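Local coordinates for protein putative hydrolase (Burkholderia cenocepacia, PDB 4X00) that probably acts as a hydrolase of the alpha/beta hydrolase fold, with aryl ester cleavage proposed as its activity, at residues V16-G21 with D68-G73; K52-P57 with Y62-Y67; E210-L215 with I239-S244; I37-G42 with R271-F276; L24-A29 with A95-S100. All coordinates share one frame; numbering follows the deposited sequence.

Contact 1: V16-G21 with D68-G73; sequences VTAPDG and DLRGHG
Asp20 and Arg70 meet in a two-pronged, end-on salt bridge that ties the turn of the N-terminal beta hairpin to the loop after strand 63-67 of an alpha/beta hydrolase fold. The side chains come from opposite directions. Arg70 NH1 donates to Asp20 OD1 at 2.9 Å (N-H...O 157°), and Arg70 NH2 to Asp20 OD2 at 3.0 Å, Asp20 OD2 accepting through its syn lone pair. Both oxygens lie in or near the guanidinium plane, although the carboxylate is turned 33° against it. Beside the pair, Ala18 CB approaches the guanidinium edge, 4.3 Å from Arg70 NH1. The chain of Arg70 heads for the hairpin from CB on and bends at chi3 (50°). Further out, Asp93 takes Arg70 NE in a second salt bridge and Arg89 pairs with Asp20 OD2, so the charges are shared by Asp20, Asp93, Arg70 and Arg89, which probably keeps Asp20 and Arg70 ionised. A type I turn from Ala18 to Gly21 presents the carboxylate, and a type II turn from Leu69 to His72 shapes the loop that carries Arg70. There, His72 ND1 donates to Arg70 O at 3.0 Å from above the carbonyl plane.

Contact 2: K52-P57 with Y62-Y67; sequences KQLQDP and YRLITY
Leu54 reaches from the short helix 51-54 onto Leu64 and Thr66 of strand 63-67, packing helix against strand within the beta-alpha-beta unit that starts from strand 36-40. Both methyls of Leu54 take part. Its CD2 lies 3.8 Å from Leu64 CB and 4.0 Å from Thr66 CG2, while CD1 meets the same Thr66 CG2 at 4.1 Å. The two leucines share one conformation, with CG opposite the carbonyl carbon and the chain then extended, yet they slide past each other in opposite directions. Leu64 CD1 lies alongside the helix backbone, 4.1 Å from Leu54 CA. Thr66 instead meets Leu54 tip to tip. With chi1 at 54°, its CG2 lies anti to the carbonyl carbon and faces the leucine, whereas OG1 hydrogen-bonds Gln27 OE1 on the neighbouring strand 23-30. A single beta residue therefore serves both the apolar interface and a polar link within the sheet. Alternation along the strand turns Leu64 and Thr66 to the helix and Ile65 to the other face. The side-chain contacts are apolar; Gln53 O, a polar backbone atom, lies at their margin, 4.3 Å from Leu64 CD1.

Contact 3: E210-L215 with I239-S244; sequences EAAKGL and IARAKS
Leu215 and Ala242 form the apolar heart of a light helix-to-helix contact between helix 211-216 and helix 235-245, neighbours on one face of the central sheet of the alpha/beta hydrolase fold. The tighter half lies on the sheet side. Leu215 CD1 rests 4.1 Å from Ala242 CB, and the small alanine lets the two backbones come to 7.2 Å between the CA atoms of this pair. Beneath them strand 222-227 supplies a shared floor, with Leu222 against Leu215 and Leu224 against Ala242, so the pair sits in a buried layer between helices and sheet.

The outer half is looser and partly exposed. Here the long side chain of Arg241 leans across to Ala212, whose methyl is met obliquely and at the limit of contact, without a polar bond between the two. The charge of Arg241 is engaged elsewhere, by Glu141 in a salt bridge through NE. A kink at chi2 (62°) turns the arginine from its helix toward helix 211-216. Its terminal nitrogen NH2 ends 4.4 Å from Ala212 CB.

Contact 4: I37-G42 with R271-F276; sequences IIFIHG and RDLSDF. With EDO (1,2-ethanediol), chain H; EDO (1,2-ethanediol), chain J.
Helix-on-sheet packing in the buried core brings Leu273 of helix 266-280 onto Phe39 and Ile37 of strand 36-40. One methyl does the work: Leu273 CD2 lies 3.7 Å from Phe39 CE2 and 3.8 Å from Phe39 CZ, the two side chains crossing obliquely. The same methyl comes 4.5 Å from Ile37 CD1. With CG opposite its backbone N (chi1 174°), Leu273 points into the core, where Val109 of the next strand also touches it. The phenyl group has Ile37 CG2 over one face, 3.6 Å above its plane and toward the rim, and its ring meets that of Trp50 with the planes at about 45°. In the alpha/beta hydrolase fold such a C-terminal helix packs on one face of the sheet, here near the putative nucleophile elbow around Ser112, which Phe39 approaches without touching. The solvent side of the helix is polar. Arg271 NH2 bridges to Asp272 OD1 from above the carboxylate plane, at 3.1 Å. An ethanediol molecule, probably from the crystallisation liquor, donates through O2 to Asp272 OD2 at 2.6 Å, and a second one gives O1 to Asp275 OD1 at 2.6 Å.

Contact 5: L24-A29 with A95-S100; sequences LAVQEA and AAIIES
This is a small, wholly apolar strand-to-helix contact in which Leu24 and Val26 of strand 23-30 receive Ile97 of helix 87-100, near the N-terminal edge of the sheet. The terminal CD1 of Ile97 lies 3.7 Å from Leu24 CD1 and 3.9 Å from Val26 CG2, and CG1 follows at 4.1 Å from each of the same two methyls. The partners are approached differently: Val26 and Ile97 reach toward each other tip to tip, whereas Leu24 comes in at a slant. Being two residues apart on a beta strand, Leu24 and Val26 turn to the same face, while the CB of Ala25 between them points away from the helix. In Ile97, CG1 stands opposite the carbonyl carbon (chi1 -73°) and the chain continues extended, which pushes CD1 out to the strand. Val26 offers only one branch, CG2, to the helix. Around the patch, Tyr67 of the adjacent strand 63-67 also touches Ile97, and Val16 packs on Val26 from the other neighbour, strand 12-17. Helix 87-100, preceded by the short helix 82-85, connects strand 63-67 to strand 107-111 and passes over strand 36-40 between them; its contact here is with strand 23-30, beyond strand 63-67, and the connection is a beta-alpha-beta crossover laid across the sheet face as in other alpha/beta hydrolases.

From the N terminus, contacts 1, 5, 4 and 2 open in turn, and all four reach the central sheet. Contact 2 closes first, at 62-67, nested inside the loops of the other three. Contact 1 closes directly afterwards at 68-73, and contact 5 at 95-100; both cross each other and contact 4, since their segments alternate. Contact 4 closes last, at 271-276, bringing the C-terminal helix back to an early strand. Contact 3 forms and closes within that long loop, in series with contacts 1, 2 and 5 and untouched by the rest. Helices 87-100 and 266-280 attach to opposite faces of the sheet, while contact 3 joins helices at its far end.

Contact 1: V16-G21 with D68-G73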
# COMPACT_ATOMS: atom_id res chain seq x y z
N VAL A 16 5.67 -1.16 -16.94
CA VAL A 16 4.74 -0.11 -17.36
C VAL A 16 5.43 1.24 -17.21
O VAL A 16 5.98 1.54 -16.14
CB VAL A 16 3.44 -0.14 -16.52
CG1 VAL A 16 2.58 1.10 -16.81
CG2 VAL A 16 2.65 -1.42 -16.80
N THR A 17 5.45 2.05 -18.26
CA THR A 17 6.01 3.39 -18.15
C THR A 17 5.00 4.39 -17.62
O THR A 17 3.92 4.54 -18.18
CB THR A 17 6.54 3.86 -19.50
OG1 THR A 17 7.45 2.88 -20.01
CG2 THR A 17 7.25 5.20 -19.36
N ALA A 18 5.35 5.10 -16.55
CA ALA A 18 4.48 6.14 -16.00
C ALA A 18 4.58 7.44 -16.81
O ALA A 18 5.49 7.62 -17.61
CB ALA A 18 4.84 6.39 -14.53
N PRO A 19 3.65 8.39 -16.58
CA PRO A 19 3.67 9.59 -17.45
C PRO A 19 4.92 10.47 -17.32
O PRO A 19 5.21 11.25 -18.24
CB PRO A 19 2.42 10.35 -17.02
CG PRO A 19 1.55 9.33 -16.37
CD PRO A 19 2.43 8.30 -15.76
N ASP A 20 5.66 10.36 -16.22
CA ASP A 20 6.89 11.13 -16.07
C ASP A 20 8.11 10.33 -16.51
O ASP A 20 9.25 10.77 -16.33
CB ASP A 20 7.05 11.68 -14.62
CG ASP A 20 7.28 10.61 -13.58
OD1 ASP A 20 6.93 9.45 -13.84
OD2 ASP A 20 7.80 10.95 -12.48
N GLY A 21 7.87 9.16 -17.10
CA GLY A 21 8.94 8.36 -17.68
C GLY A 21 9.50 7.30 -16.75
O GLY A 21 10.34 6.51 -17.18
N ASP A 68 5.91 -2.67 -8.00
CA ASP A 68 6.77 -1.97 -7.07
C ASP A 68 6.52 -0.47 -7.21
O ASP A 68 6.53 0.09 -8.33
CB ASP A 68 8.25 -2.26 -7.33
CG ASP A 68 8.62 -3.72 -7.12
OD1 ASP A 68 7.87 -4.47 -6.45
OD2 ASP A 68 9.66 -4.14 -7.67
N LEU A 69 6.27 0.21 -6.10
CA LEU A 69 6.16 1.68 -6.10
C LEU A 69 7.44 2.33 -6.63
O LEU A 69 8.54 1.77 -6.52
CB LEU A 69 5.92 2.22 -4.69
CG LEU A 69 4.60 1.83 -4.01
CD1 LEU A 69 4.64 2.35 -2.57
CD2 LEU A 69 3.43 2.40 -4.80
N ARG A 70 7.29 3.53 -7.20
CA ARG A 70 8.48 4.30 -7.52
C ARG A 70 9.38 4.37 -6.29
O ARG A 70 8.93 4.46 -5.14
CB ARG A 70 8.13 5.71 -8.01
CG ARG A 70 7.42 6.62 -7.00
CD ARG A 70 7.26 8.07 -7.57
NE ARG A 70 6.68 7.97 -8.91
CZ ARG A 70 7.09 8.66 -9.97
NH1 ARG A 70 6.58 8.40 -11.15
NH2 ARG A 70 8.02 9.63 -9.84
N GLY A 71 10.69 4.30 -6.53
CA GLY A 71 11.65 4.33 -5.43
C GLY A 71 11.85 3.03 -4.69
O GLY A 71 12.66 3.00 -3.77
N HIS A 72 11.12 1.98 -5.08
CA HIS A 72 11.12 0.70 -4.39
C HIS A 72 11.41 -0.47 -5.31
O HIS A 72 11.21 -0.39 -6.52
CB HIS A 72 9.73 0.47 -3.75
CG HIS A 72 9.41 1.38 -2.60
ND1 HIS A 72 8.97 2.68 -2.75
CD2 HIS A 72 9.39 1.12 -1.26
CE1 HIS A 72 8.71 3.19 -1.56
NE2 HIS A 72 8.96 2.27 -0.63
N GLY A 73 11.88 -1.58 -4.72
CA GLY A 73 11.99 -2.83 -5.44
C GLY A 73 12.81 -2.71 -6.70
O GLY A 73 13.96 -2.21 -6.66

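Contact 2: K52-P57 with Y62-Y67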
# COMPACT_ATOMS: atom_id res chain seq x y z
N LYS A 52 1.46 -14.00 0.43
CA LYS A 52 0.44 -14.89 0.99
C LYS A 52 -0.92 -14.70 0.34
O LYS A 52 -1.81 -15.55 0.48
CB LYS A 52 0.33 -14.69 2.50
CG LYS A 52 1.62 -15.03 3.23
CD LYS A 52 1.40 -15.08 4.70
CE LYS A 52 2.71 -15.22 5.44
NZ LYS A 52 2.43 -15.17 6.89
N GLN A 53 -1.10 -13.58 -0.35
CA GLN A 53 -2.31 -13.38 -1.16
C GLN A 53 -2.12 -14.07 -2.51
O GLN A 53 -2.99 -14.83 -2.96
CB GLN A 53 -2.62 -11.89 -1.35
CG GLN A 53 -3.14 -11.20 -0.08
CD GLN A 53 -2.16 -11.24 1.08
OE1 GLN A 53 -1.07 -10.67 0.99
NE2 GLN A 53 -2.55 -11.89 2.20
N LEU A 54 -0.99 -13.83 -3.17
CA LEU A 54 -0.78 -14.41 -4.50
C LEU A 54 -0.71 -15.93 -4.50
O LEU A 54 -1.03 -16.56 -5.51
CB LEU A 54 0.51 -13.87 -5.12
CG LEU A 54 0.63 -12.36 -5.10
CD1 LEU A 54 2.00 -11.94 -5.59
CD2 LEU A 54 -0.50 -11.76 -5.96
N GLN A 55 -0.27 -16.51 -3.40
CA GLN A 55 -0.14 -17.97 -3.32
C GLN A 55 -1.40 -18.71 -2.90
O GLN A 55 -1.41 -19.93 -2.89
CB GLN A 55 0.98 -18.33 -2.34
CG GLN A 55 2.38 -17.92 -2.81
CD GLN A 55 3.41 -17.96 -1.68
OE1 GLN A 55 3.09 -18.29 -0.53
NE2 GLN A 55 4.66 -17.62 -2.01
N ASP A 56 -2.45 -17.99 -2.52
CA ASP A 56 -3.66 -18.63 -2.02
C ASP A 56 -4.52 -19.14 -3.16
O ASP A 56 -4.99 -18.36 -3.97
CB ASP A 56 -4.44 -17.63 -1.16
CG ASP A 56 -5.58 -18.29 -0.39
OD1 ASP A 56 -6.04 -19.35 -0.81
OD2 ASP A 56 -6.03 -17.73 0.63
N PRO A 57 -4.74 -20.47 -3.23
CA PRO A 57 -5.58 -21.02 -4.30
C PRO A 57 -6.95 -20.33 -4.37
O PRO A 57 -7.53 -20.20 -5.46
CB PRO A 57 -5.74 -22.49 -3.89
CG PRO A 57 -4.58 -22.79 -3.07
CD PRO A 57 -4.18 -21.52 -2.36
N TYR A 62 -9.20 -14.66 -9.41
CA TYR A 62 -9.08 -13.23 -9.69
C TYR A 62 -7.84 -12.97 -10.52
O TYR A 62 -6.93 -13.80 -10.53
CB TYR A 62 -8.98 -12.41 -8.41
CG TYR A 62 -10.18 -12.57 -7.52
CD1 TYR A 62 -11.45 -12.19 -7.96
CD2 TYR A 62 -10.05 -13.08 -6.24
CE1 TYR A 62 -12.58 -12.36 -7.13
CE2 TYR A 62 -11.15 -13.24 -5.41
CZ TYR A 62 -12.42 -12.87 -5.87
OH TYR A 62 -13.53 -13.03 -5.06
N ARG A 63 -7.79 -11.82 -11.19
CA ARG A 63 -6.56 -11.37 -11.85
C ARG A 63 -5.76 -10.57 -10.82
O ARG A 63 -6.16 -9.47 -10.42
CB ARG A 63 -6.89 -10.55 -13.09
CG ARG A 63 -5.65 -10.05 -13.82
CD ARG A 63 -6.02 -9.22 -15.04
NE ARG A 63 -4.81 -8.79 -15.73
CZ ARG A 63 -4.80 -7.87 -16.68
NH1 ARG A 63 -5.94 -7.27 -17.02
NH2 ARG A 63 -3.66 -7.54 -17.28
N LEU A 64 -4.64 -11.13 -10.36
CA LEU A 64 -3.92 -10.57 -9.22
C LEU A 64 -2.71 -9.78 -9.69
O LEU A 64 -1.72 -10.35 -10.13
CB LEU A 64 -3.48 -11.70 -8.27
CG LEU A 64 -4.62 -12.61 -7.76
CD1 LEU A 64 -4.02 -13.80 -6.98
CD2 LEU A 64 -5.57 -11.83 -6.86
N ILE A 65 -2.81 -8.47 -9.58
CA ILE A 65 -1.77 -7.58 -10.12
C ILE A 65 -1.00 -6.93 -8.97
O ILE A 65 -1.61 -6.34 -8.08
CB ILE A 65 -2.39 -6.49 -11.00
CG1 ILE A 65 -3.12 -7.13 -12.20
CG2 ILE A 65 -1.33 -5.46 -11.44
CD1 ILE A 65 -4.10 -6.17 -12.89
N THR A 66 0.33 -7.00 -9.02
CA THR A 66 1.15 -6.30 -8.05
C THR A 66 2.14 -5.41 -8.82
O THR A 66 2.35 -5.60 -10.02
CB THR A 66 1.93 -7.27 -7.13
OG1 THR A 66 2.69 -8.19 -7.93
CG2 THR A 66 1.02 -8.06 -6.22
N TYR A 67 2.76 -4.46 -8.13
CA TYR A 67 3.85 -3.70 -8.72
C TYR A 67 4.70 -3.11 -7.63
O TYR A 67 4.29 -3.04 -6.46
CB TYR A 67 3.32 -2.59 -9.65
CG TYR A 67 2.58 -1.44 -9.01
CD1 TYR A 67 1.25 -1.59 -8.63
CD2 TYR A 67 3.19 -0.20 -8.84
CE1 TYR A 67 0.54 -0.52 -8.10
CE2 TYR A 67 2.50 0.88 -8.32
CZ TYR A 67 1.15 0.72 -7.97
OH TYR A 67 0.45 1.78 -7.45

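Contact 3: E210-L215 with I239-S244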
# COMPACT_ATOMS: atom_id res chain seq x y z
N GLU A 210 -4.11 13.93 -0.59
CA GLU A 210 -5.42 14.56 -0.67
C GLU A 210 -6.50 13.62 -0.17
O GLU A 210 -7.42 13.22 -0.90
CB GLU A 210 -5.71 15.00 -2.09
CG GLU A 210 -4.68 16.03 -2.56
CD GLU A 210 -5.03 16.65 -3.88
OE1 GLU A 210 -4.25 16.46 -4.85
OE2 GLU A 210 -6.06 17.33 -3.96
N ALA A 211 -6.39 13.24 1.10
CA ALA A 211 -7.34 12.30 1.69
C ALA A 211 -8.74 12.89 1.76
O ALA A 211 -9.72 12.21 1.47
CB ALA A 211 -6.87 11.89 3.06
N ALA A 212 -8.87 14.15 2.16
CA ALA A 212 -10.19 14.74 2.32
C ALA A 212 -10.93 14.74 0.99
O ALA A 212 -12.08 14.30 0.90
CB ALA A 212 -10.08 16.13 2.87
N LYS A 213 -10.25 15.20 -0.05
CA LYS A 213 -10.88 15.23 -1.37
C LYS A 213 -11.14 13.81 -1.91
O LYS A 213 -12.24 13.51 -2.36
CB LYS A 213 -10.00 16.02 -2.34
CG LYS A 213 -10.57 16.16 -3.74
CD LYS A 213 -9.65 16.95 -4.66
CE LYS A 213 -10.25 17.03 -6.06
NZ LYS A 213 -9.29 17.62 -7.02
N GLY A 214 -10.15 12.92 -1.87
CA GLY A 214 -10.34 11.62 -2.49
C GLY A 214 -11.35 10.75 -1.77
O GLY A 214 -12.18 10.10 -2.39
N LEU A 215 -11.25 10.70 -0.44
CA LEU A 215 -12.17 9.86 0.32
C LEU A 215 -13.57 10.40 0.31
O LEU A 215 -14.54 9.64 0.17
CB LEU A 215 -11.69 9.72 1.78
CG LEU A 215 -10.45 8.88 1.97
CD1 LEU A 215 -9.97 8.96 3.42
CD2 LEU A 215 -10.71 7.43 1.56
N ILE A 239 -9.01 5.43 11.27
CA ILE A 239 -10.33 4.97 10.88
C ILE A 239 -11.36 6.06 11.14
O ILE A 239 -12.20 6.35 10.28
CB ILE A 239 -10.71 3.67 11.61
CG1 ILE A 239 -9.88 2.51 11.05
CG2 ILE A 239 -12.22 3.35 11.41
CD1 ILE A 239 -9.93 1.27 11.91
N ALA A 240 -11.28 6.70 12.30
CA ALA A 240 -12.27 7.71 12.66
C ALA A 240 -12.16 8.92 11.74
O ALA A 240 -13.19 9.47 11.32
CB ALA A 240 -12.11 8.13 14.13
N ARG A 241 -10.95 9.33 11.39
CA ARG A 241 -10.77 10.44 10.47
C ARG A 241 -11.35 10.09 9.10
O ARG A 241 -12.07 10.88 8.50
CB ARG A 241 -9.29 10.80 10.34
CG ARG A 241 -9.01 11.85 9.28
CD ARG A 241 -9.68 13.18 9.55
NE ARG A 241 -9.19 14.14 8.57
CZ ARG A 241 -9.88 15.17 8.10
NH1 ARG A 241 -11.12 15.41 8.50
NH2 ARG A 241 -9.31 15.96 7.19
N ALA A 242 -11.07 8.88 8.62
CA ALA A 242 -11.63 8.46 7.34
C ALA A 242 -13.15 8.41 7.35
O ALA A 242 -13.77 8.85 6.37
CB ALA A 242 -11.06 7.12 6.93
N LYS A 243 -13.75 7.86 8.41
CA LYS A 243 -15.20 7.79 8.47
C LYS A 243 -15.81 9.18 8.59
O LYS A 243 -16.94 9.39 8.14
CB LYS A 243 -15.65 6.92 9.63
CG LYS A 243 -15.48 5.43 9.35
CD LYS A 243 -16.01 4.59 10.48
CE LYS A 243 -15.95 3.12 10.11
NZ LYS A 243 -16.60 2.24 11.16
N SER A 244 -15.08 10.11 9.19
CA SER A 244 -15.55 11.49 9.29
C SER A 244 -15.65 12.09 7.89
O SER A 244 -16.57 12.87 7.58
CB SER A 244 -14.59 12.30 10.18
OG SER A 244 -15.04 13.63 10.36

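Contact 4: I37-G42 with R271-F276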
# COMPACT_ATOMS: atom_id res chain seq x y z
N ILE A 37 -7.65 -7.40 -9.19
CA ILE A 37 -7.30 -6.78 -7.92
C ILE A 37 -5.89 -6.25 -8.06
O ILE A 37 -5.00 -7.00 -8.49
CB ILE A 37 -7.35 -7.78 -6.74
CG1 ILE A 37 -8.73 -8.48 -6.67
CG2 ILE A 37 -6.99 -7.06 -5.43
CD1 ILE A 37 -8.77 -9.62 -5.66
N ILE A 38 -5.69 -4.97 -7.79
CA ILE A 38 -4.36 -4.36 -7.83
C ILE A 38 -3.90 -4.06 -6.42
O ILE A 38 -4.59 -3.32 -5.68
CB ILE A 38 -4.37 -3.08 -8.67
CG1 ILE A 38 -4.76 -3.39 -10.13
CG2 ILE A 38 -3.03 -2.39 -8.60
CD1 ILE A 38 -5.07 -2.13 -10.97
N PHE A 39 -2.77 -4.68 -6.05
CA PHE A 39 -2.17 -4.55 -4.72
C PHE A 39 -1.08 -3.49 -4.74
O PHE A 39 -0.22 -3.52 -5.62
CB PHE A 39 -1.56 -5.86 -4.27
CG PHE A 39 -2.56 -6.98 -4.12
CD1 PHE A 39 -2.89 -7.76 -5.21
CD2 PHE A 39 -3.13 -7.26 -2.88
CE1 PHE A 39 -3.80 -8.82 -5.07
CE2 PHE A 39 -4.05 -8.30 -2.72
CZ PHE A 39 -4.37 -9.08 -3.82
N ILE A 40 -1.12 -2.58 -3.77
CA ILE A 40 -0.22 -1.44 -3.69
C ILE A 40 0.47 -1.50 -2.35
O ILE A 40 -0.20 -1.37 -1.32
CB ILE A 40 -0.98 -0.11 -3.81
CG1 ILE A 40 -1.89 -0.14 -5.04
CG2 ILE A 40 0.00 1.06 -3.90
CD1 ILE A 40 -3.03 0.87 -4.96
N HIS A 41 1.77 -1.77 -2.33
CA HIS A 41 2.47 -1.96 -1.07
C HIS A 41 2.80 -0.63 -0.37
O HIS A 41 2.42 0.45 -0.84
CB HIS A 41 3.75 -2.79 -1.28
CG HIS A 41 4.81 -2.08 -2.07
ND1 HIS A 41 5.68 -1.16 -1.52
CD2 HIS A 41 5.15 -2.19 -3.38
CE1 HIS A 41 6.50 -0.72 -2.47
NE2 HIS A 41 6.22 -1.35 -3.60
N GLY A 42 3.47 -0.72 0.77
CA GLY A 42 3.77 0.43 1.60
C GLY A 42 5.25 0.75 1.64
O GLY A 42 6.07 0.17 0.91
N ARG A 271 -9.86 -14.11 3.26
CA ARG A 271 -11.31 -14.26 3.36
C ARG A 271 -12.01 -12.89 3.26
O ARG A 271 -12.93 -12.70 2.45
CB ARG A 271 -11.66 -14.94 4.70
CG ARG A 271 -13.15 -15.27 4.82
CD ARG A 271 -13.54 -15.51 6.29
NE ARG A 271 -13.55 -14.24 7.02
CZ ARG A 271 -13.12 -14.06 8.27
NH1 ARG A 271 -12.66 -15.08 8.99
NH2 ARG A 271 -13.14 -12.85 8.81
N ASP A 272 -11.55 -11.93 4.07
CA ASP A 272 -12.15 -10.59 4.01
C ASP A 272 -11.99 -9.95 2.63
O ASP A 272 -12.92 -9.30 2.15
CB ASP A 272 -11.50 -9.70 5.08
CG ASP A 272 -11.99 -9.98 6.48
OD1 ASP A 272 -13.06 -10.64 6.68
OD2 ASP A 272 -11.32 -9.51 7.41
N LEU A 273 -10.84 -10.14 2.01
CA LEU A 273 -10.60 -9.53 0.70
C LEU A 273 -11.50 -10.15 -0.35
O LEU A 273 -12.18 -9.43 -1.11
CB LEU A 273 -9.12 -9.68 0.30
CG LEU A 273 -8.81 -9.20 -1.12
CD1 LEU A 273 -9.19 -7.69 -1.30
CD2 LEU A 273 -7.32 -9.41 -1.43
N SER A 274 -11.58 -11.48 -0.38
CA SER A 274 -12.43 -12.10 -1.40
C SER A 274 -13.90 -11.72 -1.19
O SER A 274 -14.60 -11.41 -2.15
CB SER A 274 -12.25 -13.63 -1.39
OG SER A 274 -13.04 -14.22 -2.41
N ASP A 275 -14.33 -11.68 0.07
CA ASP A 275 -15.70 -11.29 0.37
C ASP A 275 -15.97 -9.85 -0.07
O ASP A 275 -17.02 -9.55 -0.60
CB ASP A 275 -16.00 -11.45 1.87
CG ASP A 275 -16.07 -12.90 2.30
OD1 ASP A 275 -16.06 -13.78 1.41
OD2 ASP A 275 -16.15 -13.15 3.51
N PHE A 276 -15.00 -8.95 0.15
CA PHE A 276 -15.18 -7.57 -0.24
C PHE A 276 -15.30 -7.46 -1.77
O PHE A 276 -16.18 -6.75 -2.30
CB PHE A 276 -13.99 -6.73 0.24
CG PHE A 276 -14.05 -5.31 -0.26
CD1 PHE A 276 -14.84 -4.38 0.40
CD2 PHE A 276 -13.36 -4.90 -1.40
CE1 PHE A 276 -14.96 -3.07 -0.02
CE2 PHE A 276 -13.45 -3.56 -1.85
CZ PHE A 276 -14.25 -2.65 -1.16
C1 EDO H . -13.54 -8.85 11.48
O1 EDO H . -13.72 -10.10 12.17
C2 EDO H . -13.17 -9.04 10.01
O2 EDO H . -12.21 -10.09 9.82
C1 EDO J . -19.37 -14.04 0.09
O1 EDO J . -18.12 -14.75 0.07
C2 EDO J . -19.79 -13.75 1.53
O2 EDO J . -20.25 -14.94 2.18

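Contact 5: L24-A29 with A95-S100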
# COMPACT_ATOMS: atom_id res chain seq x y z
N LEU A 24 7.84 1.18 -14.09
CA LEU A 24 7.35 0.39 -12.97
C LEU A 24 7.45 -1.08 -13.27
O LEU A 24 7.08 -1.51 -14.35
CB LEU A 24 5.90 0.76 -12.69
CG LEU A 24 5.69 2.25 -12.45
CD1 LEU A 24 4.21 2.61 -12.58
CD2 LEU A 24 6.30 2.68 -11.11
N ALA A 25 7.95 -1.83 -12.29
CA ALA A 25 8.01 -3.29 -12.39
C ALA A 25 6.67 -3.86 -11.93
O ALA A 25 6.27 -3.63 -10.80
CB ALA A 25 9.14 -3.82 -11.53
N VAL A 26 6.00 -4.58 -12.82
CA VAL A 26 4.65 -5.10 -12.60
C VAL A 26 4.65 -6.62 -12.69
O VAL A 26 5.40 -7.23 -13.47
CB VAL A 26 3.68 -4.51 -13.63
CG1 VAL A 26 2.27 -4.96 -13.36
CG2 VAL A 26 3.77 -2.98 -13.62
N GLN A 27 3.82 -7.25 -11.86
CA GLN A 27 3.66 -8.71 -11.88
C GLN A 27 2.19 -9.10 -11.91
O GLN A 27 1.34 -8.34 -11.44
CB GLN A 27 4.32 -9.37 -10.67
CG GLN A 27 5.72 -8.89 -10.34
CD GLN A 27 5.76 -7.48 -9.80
OE1 GLN A 27 4.91 -7.05 -9.03
NE2 GLN A 27 6.78 -6.73 -10.20
N GLU A 28 1.90 -10.28 -12.46
CA GLU A 28 0.55 -10.79 -12.44
C GLU A 28 0.50 -12.25 -12.08
O GLU A 28 1.39 -13.03 -12.44
CB GLU A 28 -0.13 -10.65 -13.79
CG GLU A 28 -0.71 -9.35 -14.04
CD GLU A 28 -1.56 -9.40 -15.28
OE1 GLU A 28 -2.43 -10.31 -15.44
OE2 GLU A 28 -1.32 -8.53 -16.12
N ALA A 29 -0.58 -12.62 -11.40
CA ALA A 29 -0.82 -14.01 -11.06
C ALA A 29 -2.31 -14.22 -11.15
O ALA A 29 -3.05 -13.32 -11.52
CB ALA A 29 -0.31 -14.33 -9.65
N ALA A 95 -2.48 4.99 -12.07
CA ALA A 95 -3.34 5.15 -13.23
C ALA A 95 -2.73 4.49 -14.46
O ALA A 95 -3.44 3.91 -15.28
CB ALA A 95 -3.62 6.62 -13.49
N ALA A 96 -1.41 4.59 -14.60
CA ALA A 96 -0.74 4.01 -15.75
C ALA A 96 -0.84 2.48 -15.73
O ALA A 96 -1.03 1.85 -16.77
CB ALA A 96 0.72 4.44 -15.79
N ILE A 97 -0.70 1.89 -14.55
CA ILE A 97 -0.90 0.44 -14.44
C ILE A 97 -2.34 0.03 -14.73
O ILE A 97 -2.55 -0.93 -15.46
CB ILE A 97 -0.43 -0.01 -13.09
CG1 ILE A 97 1.11 0.06 -13.15
CG2 ILE A 97 -0.94 -1.43 -12.72
CD1 ILE A 97 1.77 -0.05 -11.89
N ILE A 98 -3.33 0.76 -14.20
CA ILE A 98 -4.73 0.46 -14.52
C ILE A 98 -4.95 0.50 -16.03
O ILE A 98 -5.60 -0.37 -16.61
CB ILE A 98 -5.68 1.45 -13.81
CG1 ILE A 98 -5.60 1.19 -12.30
CG2 ILE A 98 -7.12 1.31 -14.33
CD1 ILE A 98 -6.29 2.23 -11.44
N GLU A 99 -4.36 1.49 -16.69
CA GLU A 99 -4.54 1.61 -18.14
C GLU A 99 -3.81 0.52 -18.92
O GLU A 99 -4.38 -0.10 -19.83
CB GLU A 99 -4.08 2.99 -18.62
CG GLU A 99 -5.06 4.07 -18.23
CD GLU A 99 -4.67 5.45 -18.73
OE1 GLU A 99 -4.17 5.57 -19.87
OE2 GLU A 99 -4.89 6.42 -17.96
N SER A 100 -2.55 0.28 -18.57
CA SER A 100 -1.71 -0.61 -19.37
C SER A 100 -2.21 -2.05 -19.29
O SER A 100 -2.16 -2.79 -20.28
CB SER A 100 -0.26 -0.52 -18.91
OG SER A 100 0.58 -1.21 -19.82